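Local coordinates for conserved protein with 2 CBS domains (Pyrobaculum aerophilum, PDB 2RIH) that binds AMP through its pair of CBS domains and probably responds to cellular energy state, at residues Ala39-Arg44 with Gly71-Ile76; Asp87-Ala92 with Leu129-Thr134. All blocks are in the same frame, centred on the assembly; numbering follows the deposited sequence. Where two conformers were deposited one is given.

Contact 1. Residues Ala39-Arg44 with Gly71-Ile76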
loop_
_atom_site.group_PDB
_atom_site.type_symbol
_atom_site.label_atom_id
_atom_site.label_comp_id
_atom_site.label_asym_id
_atom_site.label_seq_id
_atom_site.Cartn_x
_atom_site.Cartn_y
_atom_site.Cartn_z
ATOM N N ALA A 39 5.111 -8.354 -5.691
ATOM C CA ALA A 39 5.838 -9.253 -6.565
ATOM C C ALA A 39 5.235 -10.665 -6.509
ATOM O O ALA A 39 4.822 -11.142 -5.449
ATOM C CB ALA A 39 7.329 -9.297 -6.166
ATOM N N VAL A 40 5.193 -11.331 -7.655
ATOM C CA VAL A 40 4.763 -12.720 -7.724
ATOM C C VAL A 40 5.986 -13.633 -7.833
ATOM O O VAL A 40 6.852 -13.421 -8.674
ATOM C CB VAL A 40 3.816 -12.959 -8.929
ATOM C CG1 VAL A 40 3.459 -14.444 -9.068
ATOM C CG2 VAL A 40 2.558 -12.120 -8.791
ATOM N N LEU A 41 6.066 -14.632 -6.961
ATOM C CA LEU A 41 7.117 -15.648 -7.059
ATOM C C LEU A 41 6.548 -16.784 -7.893
ATOM O O LEU A 41 5.425 -17.225 -7.653
ATOM C CB LEU A 41 7.585 -16.131 -5.685
ATOM C CG LEU A 41 8.259 -15.113 -4.747
ATOM C CD1 LEU A 41 8.917 -15.839 -3.566
ATOM C CD2 LEU A 41 9.291 -14.220 -5.448
ATOM N N THR A 42 7.296 -17.211 -8.910
ATOM C CA THR A 42 6.813 -18.217 -9.850
ATOM C C THR A 42 7.574 -19.531 -9.701
ATOM O O THR A 42 8.702 -19.566 -9.195
ATOM C CB THR A 42 6.900 -17.719 -11.320
ATOM O OG1 THR A 42 8.252 -17.369 -11.633
ATOM C CG2 THR A 42 6.004 -16.494 -11.525
ATOM N N ALA A 43 6.928 -20.607 -10.138
ATOM C CA ALA A 43 7.489 -21.944 -10.054
ATOM C C ALA A 43 8.793 -22.015 -10.848
ATOM O O ALA A 43 8.883 -21.497 -11.965
ATOM C CB ALA A 43 6.488 -22.974 -10.576
ATOM N N ARG A 44 9.798 -22.645 -10.250
ATOM C CA ARG A 44 11.098 -22.799 -10.888
ATOM C C ARG A 44 10.977 -23.403 -12.295
ATOM O O ARG A 44 11.646 -22.951 -13.230
ATOM C CB ARG A 44 12.033 -23.629 -9.992
ATOM C CG ARG A 44 11.554 -25.048 -9.690
ATOM C CD ARG A 44 12.038 -25.556 -8.326
ATOM N NE ARG A 44 13.472 -25.330 -8.111
ATOM C CZ ARG A 44 14.008 -24.563 -7.159
ATOM N NH1 ARG A 44 13.253 -23.918 -6.271
ATOM N NH2 ARG A 44 15.332 -24.448 -7.084
ATOM N N GLY A 71 18.701 -13.084 2.465
ATOM C CA GLY A 71 18.228 -14.460 2.548
ATOM C C GLY A 71 17.020 -14.661 1.633
ATOM O O GLY A 71 16.550 -13.717 0.994
ATOM N N PRO A 72 16.518 -15.901 1.551
ATOM C CA PRO A 72 15.380 -16.201 0.690
ATOM C C PRO A 72 14.107 -15.407 1.014
ATOM O O PRO A 72 13.811 -15.139 2.191
ATOM C CB PRO A 72 15.158 -17.704 0.912
ATOM C CG PRO A 72 15.838 -18.022 2.182
ATOM C CD PRO A 72 17.006 -17.101 2.254
ATOM N N ALA A 73 13.369 -15.047 -0.040
ATOM C CA ALA A 73 12.085 -14.351 0.089
ATOM C C ALA A 73 10.932 -15.302 0.364
ATOM O O ALA A 73 9.951 -14.901 0.975
ATOM C CB ALA A 73 11.784 -13.522 -1.161
ATOM N N MET A 74 11.033 -16.553 -0.083
ATOM C CA MET A 74 9.918 -17.499 0.083
ATOM C C MET A 74 9.398 -17.616 1.525
ATOM O O MET A 74 8.180 -17.621 1.729
ATOM C CB MET A 74 10.246 -18.887 -0.497
ATOM C CG MET A 74 9.055 -19.868 -0.475
ATOM S SD MET A 74 7.585 -19.285 -1.369
ATOM C CE MET A 74 8.075 -19.684 -3.044
ATOM N N PRO A 75 10.295 -17.737 2.526
ATOM C CA PRO A 75 9.810 -17.757 3.914
ATOM C C PRO A 75 8.964 -16.542 4.351
ATOM O O PRO A 75 8.187 -16.667 5.281
ATOM C CB PRO A 75 11.102 -17.842 4.737
ATOM C CG PRO A 75 12.082 -18.485 3.828
ATOM C CD PRO A 75 11.756 -17.936 2.465
ATOM N N ILE A 76 9.102 -15.388 3.703
ATOM C CA ILE A 76 8.270 -14.231 4.065
ATOM C C ILE A 76 7.057 -14.084 3.133
ATOM O O ILE A 76 6.240 -13.183 3.308
ATOM C CB ILE A 76 9.080 -12.913 4.139
ATOM C CG1 ILE A 76 9.501 -12.404 2.755
ATOM C CG2 ILE A 76 10.292 -13.100 5.033
ATOM C CD1 ILE A 76 9.910 -10.952 2.748
#
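Leu-41, on the middle strand of the first CBS domain's three-stranded sheet, meets Ala-73 and Met-74 from the loop that runs from helix 56-64 to strand 82-84. The case illustrates how a connecting segment closes over the face of a small mixed sheet, in a fold built from short strands and two helices.

The contact across the two segments is wholly apolar. Leu-41 projects from strand 38-43 toward the loop, and its branch CD1 does all the close touching: it lies 4.0 Å from Met-74 CE and 4.1 Å from Met-74 CA. The two side chains slide past one another in opposite directions, so Leu-41 reaches the loop backbone while the methionine methyl comes back toward the strand. Met-74 starts with CG anti to its own backbone N (chi1 -174°), then bends at chi2 and again at chi3, which brings CE back alongside the leucine's CD1. Beyond the pair, Met-74 also rests on Val-51 and Ala-52 of strand 50-55, and Ala-73 packs on Val-27 of helix 24-34, so the loop spans both sheet and helix.

Backbone hydrogen bonds hold each partner separately. Leu-41 pairs with Val-51 and Ala-52 of the antiparallel neighbour strand, and Val-40 with Val-16 and Leu-18 of the parallel one. On the loop, a 3-10 segment at 74-76 is closed by the bond from Ile-76 N to Ala-73 O, 2.9 Å long. The 3-10 segment follows directly after Ala-73, whose CB stands 4.4 Å from Leu-41 CD1.

Contact 2. Residues Asp87-Ala92 with Leu129-Thr134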
loop_
_atom_site.group_PDB
_atom_site.type_symbol
_atom_site.label_atom_id
_atom_site.label_comp_id
_atom_site.label_asym_id
_atom_site.label_seq_id
_atom_site.Cartn_x
_atom_site.Cartn_y
_atom_site.Cartn_z
ATOM N N ASP A 87 -12.897 -11.792 -14.665
ATOM C CA ASP A 87 -13.770 -11.420 -13.549
ATOM C C ASP A 87 -14.090 -9.930 -13.561
ATOM O O ASP A 87 -13.236 -9.126 -13.933
ATOM C CB ASP A 87 -13.123 -11.747 -12.195
ATOM C CG ASP A 87 -13.217 -13.216 -11.837
ATOM O OD1 ASP A 87 -14.077 -13.915 -12.406
ATOM O OD2 ASP A 87 -12.426 -13.662 -10.982
ATOM N N PRO A 88 -15.330 -9.567 -13.183
ATOM C CA PRO A 88 -15.650 -8.170 -12.945
ATOM C C PRO A 88 -14.845 -7.604 -11.777
ATOM O O PRO A 88 -14.516 -8.323 -10.834
ATOM C CB PRO A 88 -17.148 -8.183 -12.614
ATOM C CG PRO A 88 -17.462 -9.587 -12.248
ATOM C CD PRO A 88 -16.503 -10.443 -12.997
ATOM N N VAL A 89 -14.542 -6.318 -11.845
ATOM C CA VAL A 89 -13.686 -5.687 -10.851
ATOM C C VAL A 89 -14.224 -5.781 -9.409
ATOM O O VAL A 89 -13.439 -5.693 -8.465
ATOM C CB VAL A 89 -13.373 -4.219 -11.231
ATOM C CG1 VAL A 89 -12.621 -4.170 -12.564
ATOM C CG2 VAL A 89 -14.643 -3.384 -11.297
ATOM N N HIS A 90 -15.535 -5.980 -9.233
ATOM C CA HIS A 90 -16.108 -6.096 -7.887
ATOM C C HIS A 90 -15.645 -7.371 -7.179
ATOM O O HIS A 90 -15.564 -7.403 -5.946
ATOM C CB HIS A 90 -17.649 -5.988 -7.897
ATOM C CG HIS A 90 -18.361 -7.223 -8.364
ATOM N ND1 HIS A 90 -18.549 -8.324 -7.557
ATOM C CD2 HIS A 90 -18.971 -7.512 -9.540
ATOM C CE1 HIS A 90 -19.222 -9.248 -8.223
ATOM N NE2 HIS A 90 -19.495 -8.778 -9.428
ATOM N N VAL A 91 -15.334 -8.409 -7.961
ATOM C CA VAL A 91 -14.771 -9.643 -7.423
ATOM C C VAL A 91 -13.378 -9.400 -6.822
ATOM O O VAL A 91 -13.044 -9.987 -5.792
ATOM C CB VAL A 91 -14.693 -10.760 -8.493
ATOM C CG1 VAL A 91 -13.900 -11.952 -7.973
ATOM C CG2 VAL A 91 -16.089 -11.193 -8.909
ATOM N N ALA A 92 -12.578 -8.541 -7.459
ATOM C CA ALA A 92 -11.237 -8.207 -6.952
ATOM C C ALA A 92 -11.326 -7.375 -5.678
ATOM O O ALA A 92 -10.652 -7.679 -4.689
ATOM C CB ALA A 92 -10.427 -7.469 -8.004
ATOM N N LEU A 129 -15.692 3.122 -9.175
ATOM C CA LEU A 129 -16.330 3.247 -7.857
ATOM C C LEU A 129 -17.831 2.959 -7.930
ATOM O O LEU A 129 -18.386 2.256 -7.081
ATOM C CB LEU A 129 -16.119 4.655 -7.275
ATOM C CG LEU A 129 -14.695 5.063 -6.905
ATOM C CD1 LEU A 129 -14.669 6.471 -6.330
ATOM C CD2 LEU A 129 -14.081 4.080 -5.922
ATOM N N LEU A 130 -18.477 3.505 -8.955
ATOM C CA LEU A 130 -19.915 3.335 -9.156
ATOM C C LEU A 130 -20.220 1.848 -9.311
ATOM O O LEU A 130 -21.124 1.316 -8.669
ATOM C CB LEU A 130 -20.360 4.121 -10.397
ATOM C CG LEU A 130 -21.835 4.453 -10.592
ATOM C CD1 LEU A 130 -22.365 5.345 -9.483
ATOM C CD2 LEU A 130 -22.025 5.122 -11.943
ATOM N N GLU A 131 -19.413 1.177 -10.125
ATOM C CA GLU A 131 -19.572 -0.247 -10.362
ATOM C C GLU A 131 -19.288 -1.081 -9.105
ATOM O O GLU A 131 -19.974 -2.073 -8.857
ATOM C CB GLU A 131 -18.689 -0.685 -11.531
ATOM C CG GLU A 131 -19.197 -1.905 -12.229
ATOM C CD GLU A 131 -18.485 -2.163 -13.527
ATOM O OE1 GLU A 131 -18.711 -1.393 -14.480
ATOM O OE2 GLU A 131 -17.720 -3.149 -13.592
ATOM N N LEU A 132 -18.300 -0.677 -8.305
ATOM C CA LEU A 132 -18.081 -1.306 -6.997
ATOM C C LEU A 132 -19.269 -1.081 -6.049
ATOM O O LEU A 132 -19.604 -1.954 -5.257
ATOM C CB LEU A 132 -16.805 -0.780 -6.318
ATOM C CG LEU A 132 -15.452 -0.977 -7.001
ATOM C CD1 LEU A 132 -14.341 -0.466 -6.082
ATOM C CD2 LEU A 132 -15.213 -2.430 -7.383
ATOM N N ALA A 133 -19.892 0.092 -6.121
ATOM C CA ALA A 133 -20.989 0.436 -5.211
ATOM C C ALA A 133 -22.293 -0.311 -5.530
ATOM O O ALA A 133 -23.084 -0.595 -4.632
ATOM C CB ALA A 133 -21.223 1.926 -5.227
ATOM N N THR A 134 -22.504 -0.626 -6.808
ATOM C CA THR A 134 -23.719 -1.294 -7.273
ATOM C C THR A 134 -23.792 -2.769 -6.863
ATOM O O THR A 134 -24.870 -3.271 -6.525
ATOM C CB THR A 134 -23.822 -1.226 -8.805
ATOM O OG1 THR A 134 -23.599 0.121 -9.237
ATOM C CG2 THR A 134 -25.197 -1.705 -9.278
HETATM O O HOH W 1 -17.679 -4.929 -11.341
#
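Glu-131 and Leu-132 bring the C-terminal helix 126-134 against the start of helix 89-99 in the second CBS domain, an example of a terminal helix that serves its own chain and a dimer partner together. Leu-129 and Leu-130 belong to the partner side, packing on Leu-129 and Ala-133 of the second subunit. Glu-131 then turns toward helix 89-99, its CG anti to the backbone N (chi1 -154°) and its chain extended beyond, until OE2 comes within 3.8 Å of Val-89 CG2. That oxygen accepts from Ile-5 N and from a water, 2.9 Å from OE2, which in turn accepts from His-90 N. Lying near a helix start, the carboxylate probably gains some stabilisation of its negative charge. Leu-132 crosses Val-89 at about a right angle; its branch CD2 lies 3.8 Å from His-90 CA and 4.1 Å from Val-89 CG2, while the same side chain packs on Cys-123 of the second subunit. Ala-133 packs on Leu-130 of that subunit. At Thr-134 the hydroxyl turns back on its own helix, OG1 donating to Leu-130 O over 2.8 Å from above the carbonyl plane, at a C=O...O angle of 137°.

The two contacts lie on opposite sides of the chain's centre, their centres about 30 Å apart, and share no helix or strand. Contact 1 is the more buried: it joins a central strand of the first CBS domain to the loop between helix 56-64 and strand 82-84 through apolar side chains alone, and no second subunit touches its segments. Contact 2 is partly buried and farther from the centre, joining two helices where the chain's N-terminal end and the dimer partner also converge. Its chemistry is accordingly mixed, a carboxylate and a bridging water beside an aliphatic patch. Contact 1 lies inside the first domain, whereas contact 2 sits at the edge of the second, beside the subunit interface.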